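Local atomic coordinates of putative acetyltransferase (PDB entry 3D9W), a protein that probably transfers an acetyl group to the amino group of arylamines, acting as an arylamine N-acetyltransferase. Residues F223-F227 and I263-I269; T220-L224 and V234-L238; P33-L38 and V124-D128. One frame throughout, in Å; residues are numbered along the deposited sequence.

In the fold
Contacts 1 and 2 belong together: both use strand 223-227, share Phe223 and Leu224, and lie with their centres about 10 Å apart. Contact 2 is antiparallel beta pairing by main-chain bonds, with leucines on one face and Phe223 beside a water-linked Asp236 on the other. Contact 1, the buried one, packs the C-terminal part of helix 259-265 and the loop after it against the same strand, mixing apolar packing with a salt bridge. Contact 3 is remote, its centre about 30 Å from that of contact 1, and partly buried like contact 2. There a main-chain bond and an aspartate carboxylate tie the start of helix 35-48 to the end of strand 117-125, with Leu38 and Val124 packed deeper.

Contact 1: residues F223-F227 and I263-I269; sequences FLQRF and INELFDI
Ile263 meets the strand through Leu224: its CG1 lies 3.8 Å from Leu224 CD1, and the two side chains cross at about a right angle. Leu266 takes part mainly through its backbone, its O resting 3.4 Å from Arg226 CB, where the arginine side chain leaves the strand. Phe267 follows, its ring lying against Leu224. Leu224 CB sits over one face of that ring, 4.0 Å from the centroid and displaced toward the rim, a CH-pi contact. The same ring reaches the strand backbone too, Phe267 CE1 lying 3.5 Å from Leu224 O, while the main chain of Gln225 meets its edge. Asp268, in a left-handed backbone conformation, turns toward Arg226. The arginine leaves the strand with CG opposite its backbone N (chi1 -175°) and bends at chi2, bringing the guanidinium side-on to the carboxylate. Both donors go to one oxygen: Arg226 NE to Asp268 OD2 at 2.9 Å (155° at the hydrogen), on the anti lone pair, and NH2 to the same OD2 at 3.2 Å, less straight. The carboxylate is turned 68° from the guanidinium plane. Ile269 closes the patch, its CD1 4.1 Å from Leu224 CD2, and its N donates to Ile263 O, turning the chain back on itself after the helix. Outside the pair, Asp268 OD1 makes a salt bridge with Arg77. An aspartate set between two arginines probably stays ionised, and the charge of the buried Arg226 is answered by Asp268 in the loop that follows the helix, while its NH1 is taken up by Thr47 O.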
ATOM      1  N   PHE A 223      -3.016 -11.330  -6.736  1.00 25.56           N
ATOM      2  CA  PHE A 223      -1.757 -10.656  -6.454  1.00 24.50           C
ATOM      3  C   PHE A 223      -1.773 -10.288  -4.971  1.00 24.17           C
ATOM      4  O   PHE A 223      -2.425  -9.326  -4.561  1.00 25.01           O
ATOM      5  CB  PHE A 223      -1.595  -9.409  -7.313  1.00 24.15           C
ATOM      6  CG  PHE A 223      -0.235  -8.801  -7.216  1.00 24.91           C
ATOM      7  CD1 PHE A 223       0.866  -9.445  -7.764  1.00 25.21           C
ATOM      8  CD2 PHE A 223      -0.039  -7.620  -6.515  1.00 26.16           C
ATOM      9  CE1 PHE A 223       2.141  -8.926  -7.610  1.00 25.14           C
ATOM     10  CE2 PHE A 223       1.228  -7.094  -6.354  1.00 26.63           C
ATOM     11  CZ  PHE A 223       2.321  -7.747  -6.901  1.00 26.02           C
ATOM     12  N   LEU A 224      -1.058 -11.066  -4.168  1.00 22.49           N
ATOM     13  CA  LEU A 224      -1.023 -10.846  -2.729  1.00 21.05           C
ATOM     14  C   LEU A 224       0.372 -10.576  -2.173  1.00 21.24           C
ATOM     15  O   LEU A 224       1.367 -11.173  -2.596  1.00 21.66           O
ATOM     16  CB  LEU A 224      -1.598 -12.068  -2.012  1.00 20.65           C
ATOM     17  CG  LEU A 224      -2.843 -12.717  -2.615  1.00 19.61           C
ATOM     18  CD1 LEU A 224      -3.215 -13.961  -1.828  1.00 17.30           C
ATOM     19  CD2 LEU A 224      -3.979 -11.716  -2.618  1.00 19.31           C
ATOM     20  N   GLN A 225       0.440  -9.664  -1.219  1.00 19.40           N
ATOM     21  CA  GLN A 225       1.698  -9.371  -0.578  1.00 18.65           C
ATOM     22  C   GLN A 225       1.418  -9.351   0.912  1.00 19.92           C
ATOM     23  O   GLN A 225       0.303  -9.055   1.339  1.00 19.98           O
ATOM     24  CB  GLN A 225       2.239  -8.014  -1.005  1.00 18.43           C
ATOM     25  CG  GLN A 225       2.466  -7.856  -2.474  1.00 17.83           C
ATOM     26  CD  GLN A 225       3.043  -6.505  -2.798  1.00 18.81           C
ATOM     27  OE1 GLN A 225       4.218  -6.237  -2.534  1.00 19.38           O
ATOM     28  NE2 GLN A 225       2.215  -5.631  -3.357  1.00 16.11           N
ATOM     29  N   ARG A 226       2.422  -9.712   1.696  1.00 19.38           N
ATOM     30  CA  ARG A 226       2.315  -9.692   3.144  1.00 19.07           C
ATOM     31  C   ARG A 226       3.671  -9.142   3.521  1.00 19.65           C
ATOM     32  O   ARG A 226       4.698  -9.644   3.061  1.00 19.12           O
ATOM     33  CB  ARG A 226       2.123 -11.099   3.711  1.00 18.38           C
ATOM     34  CG  ARG A 226       1.878 -11.112   5.206  1.00 16.74           C
ATOM     35  CD  ARG A 226       0.611 -10.363   5.546  1.00 17.21           C
ATOM     36  NE  ARG A 226       0.280 -10.498   6.959  1.00 19.36           N
ATOM     37  CZ  ARG A 226       0.726  -9.698   7.920  1.00 18.62           C
ATOM     38  NH1 ARG A 226       1.524  -8.681   7.631  1.00 18.50           N
ATOM     39  NH2 ARG A 226       0.391  -9.929   9.178  1.00 17.96           N
ATOM     40  N   PHE A 227       3.693  -8.097   4.334  1.00 19.53           N
ATOM     41  CA  PHE A 227       4.972  -7.505   4.682  1.00 19.79           C
ATOM     42  C   PHE A 227       5.362  -7.601   6.150  1.00 20.82           C
ATOM     43  O   PHE A 227       4.596  -7.235   7.044  1.00 21.74           O
ATOM     44  CB  PHE A 227       4.998  -6.047   4.231  1.00 16.69           C
ATOM     45  CG  PHE A 227       6.338  -5.413   4.339  1.00 15.09           C
ATOM     46  CD1 PHE A 227       7.420  -5.946   3.655  1.00 13.01           C
ATOM     47  CD2 PHE A 227       6.533  -4.295   5.148  1.00 14.27           C
ATOM     48  CE1 PHE A 227       8.679  -5.382   3.776  1.00 13.07           C
ATOM     49  CE2 PHE A 227       7.790  -3.722   5.275  1.00 12.89           C
ATOM     50  CZ  PHE A 227       8.867  -4.269   4.588  1.00 13.25           C
ATOM     51  N   ILE A 263      -2.632 -18.877   1.276  1.00 20.73           N
ATOM     52  CA  ILE A 263      -3.358 -17.637   1.462  1.00 21.57           C
ATOM     53  C   ILE A 263      -3.792 -17.394   2.905  1.00 22.89           C
ATOM     54  O   ILE A 263      -3.900 -16.250   3.337  1.00 24.18           O
ATOM     55  CB  ILE A 263      -4.572 -17.607   0.526  1.00 21.15           C
ATOM     56  CG1 ILE A 263      -4.083 -17.531  -0.922  1.00 21.14           C
ATOM     57  CG2 ILE A 263      -5.468 -16.417   0.842  1.00 22.02           C
ATOM     58  CD1 ILE A 263      -5.187 -17.687  -1.936  1.00 20.76           C
ATOM     59  N   ASN A 264      -4.035 -18.468   3.650  1.00 22.49           N
ATOM     60  CA  ASN A 264      -4.439 -18.353   5.048  1.00 21.53           C
ATOM     61  C   ASN A 264      -3.234 -18.176   5.977  1.00 22.01           C
ATOM     62  O   ASN A 264      -3.208 -17.270   6.821  1.00 22.58           O
ATOM     63  CB  ASN A 264      -5.222 -19.596   5.476  1.00 20.13           C
ATOM     64  CG  ASN A 264      -5.270 -19.766   6.988  1.00 20.47           C
ATOM     65  OD1 ASN A 264      -5.820 -18.937   7.702  1.00 20.90           O
ATOM     66  ND2 ASN A 264      -4.686 -20.847   7.477  1.00 20.64           N
ATOM     67  N   GLU A 265      -2.236 -19.039   5.811  1.00 20.07           N
ATOM     68  CA  GLU A 265      -1.052 -18.990   6.651  1.00 20.17           C
ATOM     69  C   GLU A 265      -0.099 -17.860   6.306  1.00 20.07           C
ATOM     70  O   GLU A 265       0.373 -17.147   7.192  1.00 21.00           O
ATOM     71  CB  GLU A 265      -0.299 -20.312   6.570  1.00 21.54           C
ATOM     72  CG  GLU A 265      -1.181 -21.544   6.648  1.00 23.91           C
ATOM     73  CD  GLU A 265      -0.385 -22.816   6.841  1.00 23.64           C
ATOM     74  OE1 GLU A 265       0.622 -23.013   6.136  1.00 25.42           O
ATOM     75  OE2 GLU A 265      -0.774 -23.625   7.699  1.00 25.33           O
ATOM     76  N   LEU A 266       0.174 -17.700   5.014  1.00 19.84           N
ATOM     77  CA  LEU A 266       1.095 -16.675   4.538  1.00 19.76           C
ATOM     78  C   LEU A 266       0.544 -15.293   4.269  1.00 20.74           C
ATOM     79  O   LEU A 266       1.305 -14.336   4.183  1.00 22.98           O
ATOM     80  CB  LEU A 266       1.785 -17.136   3.263  1.00 15.99           C
ATOM     81  CG  LEU A 266       2.826 -18.215   3.445  1.00 16.86           C
ATOM     82  CD1 LEU A 266       3.984 -17.927   2.503  1.00 16.51           C
ATOM     83  CD2 LEU A 266       3.316 -18.230   4.877  1.00 16.97           C
ATOM     84  N   PHE A 267      -0.764 -15.168   4.135  1.00 22.26           N
ATOM     85  CA  PHE A 267      -1.318 -13.869   3.819  1.00 21.92           C
ATOM     86  C   PHE A 267      -2.441 -13.430   4.729  1.00 21.83           C
ATOM     87  O   PHE A 267      -3.037 -12.374   4.529  1.00 22.73           O
ATOM     88  CB  PHE A 267      -1.753 -13.881   2.355  1.00 22.20           C
ATOM     89  CG  PHE A 267      -0.604 -14.046   1.400  1.00 20.09           C
ATOM     90  CD1 PHE A 267       0.269 -12.984   1.154  1.00 19.92           C
ATOM     91  CD2 PHE A 267      -0.354 -15.267   0.797  1.00 19.30           C
ATOM     92  CE1 PHE A 267       1.377 -13.137   0.322  1.00 18.21           C
ATOM     93  CE2 PHE A 267       0.755 -15.436  -0.040  1.00 19.15           C
ATOM     94  CZ  PHE A 267       1.620 -14.367  -0.276  1.00 18.66           C
ATOM     95  N   ASP A 268      -2.721 -14.253   5.732  1.00 21.16           N
ATOM     96  CA  ASP A 268      -3.750 -13.965   6.713  1.00 20.48           C
ATOM     97  C   ASP A 268      -5.023 -13.457   6.085  1.00 19.64           C
ATOM     98  O   ASP A 268      -5.632 -12.498   6.551  1.00 19.25           O
ATOM     99  CB  ASP A 268      -3.208 -12.971   7.720  1.00 19.33           C
ATOM    100  CG  ASP A 268      -1.961 -13.472   8.377  1.00 20.39           C
ATOM    101  OD1 ASP A 268      -2.012 -14.601   8.914  1.00 21.23           O
ATOM    102  OD2 ASP A 268      -0.935 -12.758   8.345  1.00 18.19           O
ATOM    103  N   ILE A 269      -5.402 -14.128   5.009  1.00 19.41           N
ATOM    104  CA  ILE A 269      -6.598 -13.817   4.267  1.00 20.96           C
ATOM    105  C   ILE A 269      -7.507 -15.034   4.381  1.00 22.76           C
ATOM    106  O   ILE A 269      -7.064 -16.159   4.169  1.00 23.52           O
ATOM    107  CB  ILE A 269      -6.248 -13.529   2.797  1.00 21.07           C
ATOM    108  CG1 ILE A 269      -5.483 -12.211   2.723  1.00 18.93           C
ATOM    109  CG2 ILE A 269      -7.508 -13.520   1.931  1.00 22.12           C
ATOM    110  CD1 ILE A 269      -5.043 -11.827   1.340  1.00 19.98           C
TER

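Contact 2: residues T220-L224 and V234-L238; sequences TRPFL and VLDGL
Phe223 and Asp236 face each other as a non-hydrogen-bonded antiparallel pair, with both side chains on one face of the sheet. From CB, the Phe223 side chain runs with CG anti to the backbone N (chi1 -171°), which carries the ring across toward the partner strand. CD1 is the first ring atom to meet it: Asp236 OD1 lies 3.4 Å away at the ring edge, near its plane, with the carboxylate plane 89° from that of the ring. CE1 comes next, 3.8 Å from the same OD1, and it also approaches Val234 CG1 at 4.2 Å. A water donates to Asp236 OD1 and accepts a weak bond from Arg221 NH2; the opposite charges are near but too far apart for a salt bridge. On the other face Leu224 and Leu235 lie side by side, pointing the same way, with Leu224 CD1 3.8 Å from Leu235 CD2. Their backbones form the hydrogen-bonded pair: Leu224 N donates to Leu235 O at 2.9 Å, and Leu235 N donates back to Leu224 O. Two residues along, beyond Phe223 and Asp236, Gly237 N donates to Pro222 O at 3.2 Å, its backbone holding a conformation reserved largely for glycine. This is the open end of an antiparallel beta hairpin, strands 223-227 and 232-236, with strand 223-227 at the edge of the four-stranded antiparallel sheet.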
ATOM      1  N   THR A 220      -6.975  -8.970 -13.262  1.00 35.60           N
ATOM      2  CA  THR A 220      -6.781 -10.294 -13.820  1.00 34.78           C
ATOM      3  C   THR A 220      -6.586 -11.409 -12.784  1.00 34.60           C
ATOM      4  O   THR A 220      -7.565 -11.939 -12.264  1.00 34.89           O
ATOM      5  CB  THR A 220      -5.611 -10.254 -14.813  1.00 34.71           C
ATOM      6  OG1 THR A 220      -4.392  -9.944 -14.119  1.00 33.60           O
ATOM      7  CG2 THR A 220      -5.877  -9.168 -15.873  1.00 33.06           C
ATOM      8  N   ARG A 221      -5.337 -11.770 -12.490  1.00 33.98           N
ATOM      9  CA  ARG A 221      -5.061 -12.832 -11.519  1.00 33.03           C
ATOM     10  C   ARG A 221      -4.753 -12.348 -10.098  1.00 30.56           C
ATOM     11  O   ARG A 221      -4.522 -11.157  -9.850  1.00 29.38           O
ATOM     12  CB  ARG A 221      -3.884 -13.693 -11.980  1.00 34.66           C
ATOM     13  CG  ARG A 221      -2.557 -12.949 -12.064  1.00 36.08           C
ATOM     14  CD  ARG A 221      -2.201 -12.766 -13.510  1.00 39.82           C
ATOM     15  NE  ARG A 221      -0.828 -12.327 -13.699  1.00 43.72           N
ATOM     16  CZ  ARG A 221      -0.224 -12.292 -14.886  1.00 45.56           C
ATOM     17  NH1 ARG A 221      -0.889 -12.680 -15.981  1.00 44.35           N
ATOM     18  NH2 ARG A 221       1.036 -11.858 -14.981  1.00 45.11           N
ATOM     19  N   PRO A 222      -4.746 -13.282  -9.144  1.00 27.68           N
ATOM     20  CA  PRO A 222      -4.463 -12.972  -7.751  1.00 27.22           C
ATOM     21  C   PRO A 222      -3.095 -12.331  -7.603  1.00 26.47           C
ATOM     22  O   PRO A 222      -2.140 -12.721  -8.277  1.00 25.42           O
ATOM     23  CB  PRO A 222      -4.515 -14.338  -7.093  1.00 26.88           C
ATOM     24  CG  PRO A 222      -5.588 -14.986  -7.827  1.00 28.96           C
ATOM     25  CD  PRO A 222      -5.241 -14.658  -9.262  1.00 27.50           C
ATOM     26  N   PHE A 223      -3.016 -11.330  -6.736  1.00 25.56           N
ATOM     27  CA  PHE A 223      -1.757 -10.656  -6.454  1.00 24.50           C
ATOM     28  C   PHE A 223      -1.773 -10.288  -4.971  1.00 24.17           C
ATOM     29  O   PHE A 223      -2.425  -9.326  -4.561  1.00 25.01           O
ATOM     30  CB  PHE A 223      -1.595  -9.409  -7.313  1.00 24.15           C
ATOM     31  CG  PHE A 223      -0.235  -8.801  -7.216  1.00 24.91           C
ATOM     32  CD1 PHE A 223       0.866  -9.445  -7.764  1.00 25.21           C
ATOM     33  CD2 PHE A 223      -0.039  -7.620  -6.515  1.00 26.16           C
ATOM     34  CE1 PHE A 223       2.141  -8.926  -7.610  1.00 25.14           C
ATOM     35  CE2 PHE A 223       1.228  -7.094  -6.354  1.00 26.63           C
ATOM     36  CZ  PHE A 223       2.321  -7.747  -6.901  1.00 26.02           C
ATOM     37  N   LEU A 224      -1.058 -11.066  -4.168  1.00 22.49           N
ATOM     38  CA  LEU A 224      -1.023 -10.846  -2.729  1.00 21.05           C
ATOM     39  C   LEU A 224       0.372 -10.576  -2.173  1.00 21.24           C
ATOM     40  O   LEU A 224       1.367 -11.173  -2.596  1.00 21.66           O
ATOM     41  CB  LEU A 224      -1.598 -12.068  -2.012  1.00 20.65           C
ATOM     42  CG  LEU A 224      -2.843 -12.717  -2.615  1.00 19.61           C
ATOM     43  CD1 LEU A 224      -3.215 -13.961  -1.828  1.00 17.30           C
ATOM     44  CD2 LEU A 224      -3.979 -11.716  -2.618  1.00 19.31           C
ATOM     45  N   VAL A 234       5.107 -12.622  -1.426  1.00 19.81           N
ATOM     46  CA  VAL A 234       4.360 -12.173  -2.596  1.00 20.25           C
ATOM     47  C   VAL A 234       3.777 -13.343  -3.380  1.00 21.45           C
ATOM     48  O   VAL A 234       4.467 -14.323  -3.658  1.00 20.70           O
ATOM     49  CB  VAL A 234       5.247 -11.351  -3.570  1.00 21.83           C
ATOM     50  CG1 VAL A 234       4.459 -11.007  -4.833  1.00 19.56           C
ATOM     51  CG2 VAL A 234       5.725 -10.086  -2.899  1.00 20.91           C
ATOM     52  N   LEU A 235       2.495 -13.236  -3.715  1.00 22.91           N
ATOM     53  CA  LEU A 235       1.836 -14.253  -4.529  1.00 23.44           C
ATOM     54  C   LEU A 235       1.443 -13.585  -5.843  1.00 24.31           C
ATOM     55  O   LEU A 235       0.585 -12.711  -5.865  1.00 24.68           O
ATOM     56  CB  LEU A 235       0.586 -14.815  -3.850  1.00 22.48           C
ATOM     57  CG  LEU A 235      -0.104 -15.839  -4.761  1.00 22.14           C
ATOM     58  CD1 LEU A 235       0.856 -16.974  -5.103  1.00 22.90           C
ATOM     59  CD2 LEU A 235      -1.328 -16.384  -4.085  1.00 22.19           C
ATOM     60  N   ASP A 236       2.091 -13.994  -6.929  1.00 25.95           N
ATOM     61  CA  ASP A 236       1.838 -13.436  -8.253  1.00 26.44           C
ATOM     62  C   ASP A 236       1.349 -14.563  -9.167  1.00 26.21           C
ATOM     63  O   ASP A 236       2.114 -15.123  -9.962  1.00 25.84           O
ATOM     64  CB  ASP A 236       3.133 -12.810  -8.791  1.00 26.99           C
ATOM     65  CG  ASP A 236       2.931 -12.047 -10.094  1.00 29.10           C
ATOM     66  OD1 ASP A 236       1.818 -11.516 -10.327  1.00 28.42           O
ATOM     67  OD2 ASP A 236       3.908 -11.961 -10.874  1.00 30.63           O
ATOM     68  N   GLY A 237       0.063 -14.876  -9.040  1.00 25.35           N
ATOM     69  CA  GLY A 237      -0.531 -15.948  -9.812  1.00 23.02           C
ATOM     70  C   GLY A 237      -0.290 -17.213  -9.020  1.00 22.15           C
ATOM     71  O   GLY A 237      -0.844 -17.388  -7.939  1.00 21.65           O
ATOM     72  N   LEU A 238       0.548 -18.096  -9.549  1.00 21.88           N
ATOM     73  CA  LEU A 238       0.873 -19.328  -8.847  1.00 21.37           C
ATOM     74  C   LEU A 238       2.345 -19.315  -8.455  1.00 21.49           C
ATOM     75  O   LEU A 238       2.922 -20.345  -8.122  1.00 23.77           O
ATOM     76  CB  LEU A 238       0.576 -20.540  -9.724  1.00 19.62           C
ATOM     77  CG  LEU A 238      -0.887 -20.823 -10.035  1.00 19.23           C
ATOM     78  CD1 LEU A 238      -0.943 -22.076 -10.876  1.00 20.74           C
ATOM     79  CD2 LEU A 238      -1.689 -21.005  -8.755  1.00 19.27           C
TER
HETATM   80  O   HOH W   1       2.687  -9.955 -12.617  1.00 29.48           O

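Contact 3: residues P33-L38 and V124-D128; sequences PTLATL and VTTAD
Thr126 sets its CB 3.5 Å from Pro33 O and its CG2 3.8 Å from Leu35 CA, so it fits against the chain just where helix 35-48 begins. Its OG1 stands between the backbone N and the carbonyl carbon (chi1 83°), which turns the hydroxyl to Asp128 and the methyl to the helix. That hydroxyl donates to Asp128 OD2 at 3.0 Å, coming in from above the carboxylate plane. OD2 also takes the N-H of Leu35, met nearly along its own C-O axis with 164° at the hydrogen, so two donors hold this oxygen. Beside it Asp128 OD1 lies against the CB and CG2 of Thr34, the N-cap residue, whose OG1 accepts a weak capping bond from Thr37 N. Leu38, the next large contributor, points to the strand one turn into the helix. Its CD2 reaches Val124 CG1 at 3.8 Å, the two side chains meeting tip to tip, with Leu93 of helix 82-95 and Cys135 of strand 132-135 touching both. Pro33 holds the other end of the contact. Its carbonyl O accepts from Ala127 N at 2.9 Å, a nearly linear approach to the C=O, and its ring atom CG packs on Ala127 CB at 3.9 Å. The helix start is therefore tied to the turn after strand 117-125 by one backbone bond and one side-chain bond, with an apolar patch deeper in. Asp128 supplies a negative group at the helix N-terminus, where the helix dipole would favour it, and this, together with the Leu35 N-H, probably helps to keep the carboxylate ionised.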
ATOM      1  N   PRO A  33       0.026  13.670  17.520  1.00 31.05           N
ATOM      2  CA  PRO A  33       0.662  13.846  16.211  1.00 30.94           C
ATOM      3  C   PRO A  33       2.167  14.101  16.253  1.00 31.21           C
ATOM      4  O   PRO A  33       2.647  15.102  15.714  1.00 31.66           O
ATOM      5  CB  PRO A  33      -0.099  15.024  15.619  1.00 31.36           C
ATOM      6  CG  PRO A  33      -0.414  15.841  16.825  1.00 31.12           C
ATOM      7  CD  PRO A  33      -0.876  14.798  17.812  1.00 30.39           C
ATOM      8  N   THR A  34       2.904  13.189  16.878  1.00 31.11           N
ATOM      9  CA  THR A  34       4.355  13.305  16.989  1.00 31.55           C
ATOM     10  C   THR A  34       5.041  12.368  15.995  1.00 31.90           C
ATOM     11  O   THR A  34       4.481  11.330  15.614  1.00 32.96           O
ATOM     12  CB  THR A  34       4.835  12.965  18.432  1.00 32.36           C
ATOM     13  OG1 THR A  34       4.537  11.594  18.744  1.00 30.38           O
ATOM     14  CG2 THR A  34       4.136  13.879  19.450  1.00 31.97           C
ATOM     15  N   LEU A  35       6.243  12.745  15.557  1.00 31.08           N
ATOM     16  CA  LEU A  35       6.992  11.924  14.609  1.00 29.67           C
ATOM     17  C   LEU A  35       7.155  10.515  15.167  1.00 28.68           C
ATOM     18  O   LEU A  35       7.219   9.547  14.404  1.00 28.73           O
ATOM     19  CB  LEU A  35       8.382  12.527  14.324  1.00 28.20           C
ATOM     20  CG  LEU A  35       9.328  11.708  13.424  1.00 26.39           C
ATOM     21  CD1 LEU A  35       8.706  11.501  12.052  1.00 25.68           C
ATOM     22  CD2 LEU A  35      10.652  12.422  13.286  1.00 24.03           C
ATOM     23  N   ALA A  36       7.225  10.407  16.494  1.00 26.97           N
ATOM     24  CA  ALA A  36       7.378   9.112  17.148  1.00 25.73           C
ATOM     25  C   ALA A  36       6.164   8.239  16.858  1.00 25.81           C
ATOM     26  O   ALA A  36       6.292   7.043  16.585  1.00 26.28           O
ATOM     27  CB  ALA A  36       7.552   9.291  18.641  1.00 23.14           C
ATOM     28  N   THR A  37       4.985   8.847  16.910  1.00 25.43           N
ATOM     29  CA  THR A  37       3.745   8.140  16.633  1.00 25.66           C
ATOM     30  C   THR A  37       3.670   7.752  15.153  1.00 25.54           C
ATOM     31  O   THR A  37       3.350   6.610  14.815  1.00 25.08           O
ATOM     32  CB  THR A  37       2.531   9.015  16.999  1.00 26.27           C
ATOM     33  OG1 THR A  37       2.331   8.966  18.415  1.00 26.89           O
ATOM     34  CG2 THR A  37       1.272   8.541  16.274  1.00 26.05           C
ATOM     35  N   LEU A  38       3.971   8.705  14.273  1.00 25.13           N
ATOM     36  CA  LEU A  38       3.923   8.442  12.838  1.00 22.53           C
ATOM     37  C   LEU A  38       4.837   7.296  12.465  1.00 21.95           C
ATOM     38  O   LEU A  38       4.479   6.456  11.651  1.00 23.38           O
ATOM     39  CB  LEU A  38       4.319   9.683  12.040  1.00 20.23           C
ATOM     40  CG  LEU A  38       4.118   9.601  10.526  1.00 17.73           C
ATOM     41  CD1 LEU A  38       2.649   9.420  10.197  1.00 16.33           C
ATOM     42  CD2 LEU A  38       4.645  10.863   9.900  1.00 17.28           C
ATOM     43  N   VAL A 124       2.772  13.727   4.852  1.00 24.56           N
ATOM     44  CA  VAL A 124       2.402  13.984   6.243  1.00 25.63           C
ATOM     45  C   VAL A 124       3.287  14.972   7.016  1.00 26.09           C
ATOM     46  O   VAL A 124       4.507  15.010   6.836  1.00 25.48           O
ATOM     47  CB  VAL A 124       2.370  12.640   7.018  1.00 25.29           C
ATOM     48  CG1 VAL A 124       1.758  12.816   8.396  1.00 23.78           C
ATOM     49  CG2 VAL A 124       1.612  11.613   6.210  1.00 25.16           C
ATOM     50  N   THR A 125       2.656  15.748   7.897  1.00 27.00           N
ATOM     51  CA  THR A 125       3.356  16.734   8.726  1.00 26.75           C
ATOM     52  C   THR A 125       3.041  16.534  10.215  1.00 27.48           C
ATOM     53  O   THR A 125       1.877  16.433  10.600  1.00 25.53           O
ATOM     54  CB  THR A 125       2.947  18.155   8.339  1.00 25.55           C
ATOM     55  OG1 THR A 125       1.551  18.339   8.610  1.00 24.18           O
ATOM     56  CG2 THR A 125       3.217  18.390   6.863  1.00 24.95           C
ATOM     57  N   THR A 126       4.079  16.479  11.047  1.00 29.09           N
ATOM     58  CA  THR A 126       3.874  16.283  12.475  1.00 31.56           C
ATOM     59  C   THR A 126       3.797  17.608  13.217  1.00 33.48           C
ATOM     60  O   THR A 126       3.875  18.680  12.612  1.00 33.57           O
ATOM     61  CB  THR A 126       4.998  15.419  13.114  1.00 32.85           C
ATOM     62  OG1 THR A 126       6.139  16.237  13.429  1.00 32.29           O
ATOM     63  CG2 THR A 126       5.400  14.298  12.162  1.00 31.29           C
ATOM     64  N   ALA A 127       3.654  17.524  14.537  1.00 35.63           N
ATOM     65  CA  ALA A 127       3.536  18.710  15.379  1.00 38.01           C
ATOM     66  C   ALA A 127       4.863  19.121  16.021  1.00 40.11           C
ATOM     67  O   ALA A 127       4.922  20.097  16.777  1.00 41.18           O
ATOM     68  CB  ALA A 127       2.491  18.460  16.459  1.00 36.81           C
ATOM     69  N   ASP A 128       5.928  18.388  15.706  1.00 41.35           N
ATOM     70  CA  ASP A 128       7.241  18.664  16.269  1.00 41.66           C
ATOM     71  C   ASP A 128       8.026  19.673  15.438  1.00 41.51           C
ATOM     72  O   ASP A 128       8.784  20.486  15.978  1.00 42.42           O
ATOM     73  CB  ASP A 128       8.031  17.363  16.368  1.00 43.83           C
ATOM     74  CG  ASP A 128       7.172  16.195  16.841  1.00 46.02           C
ATOM     75  OD1 ASP A 128       6.605  16.275  17.957  1.00 46.39           O
ATOM     76  OD2 ASP A 128       7.058  15.196  16.087  1.00 48.22           O
TER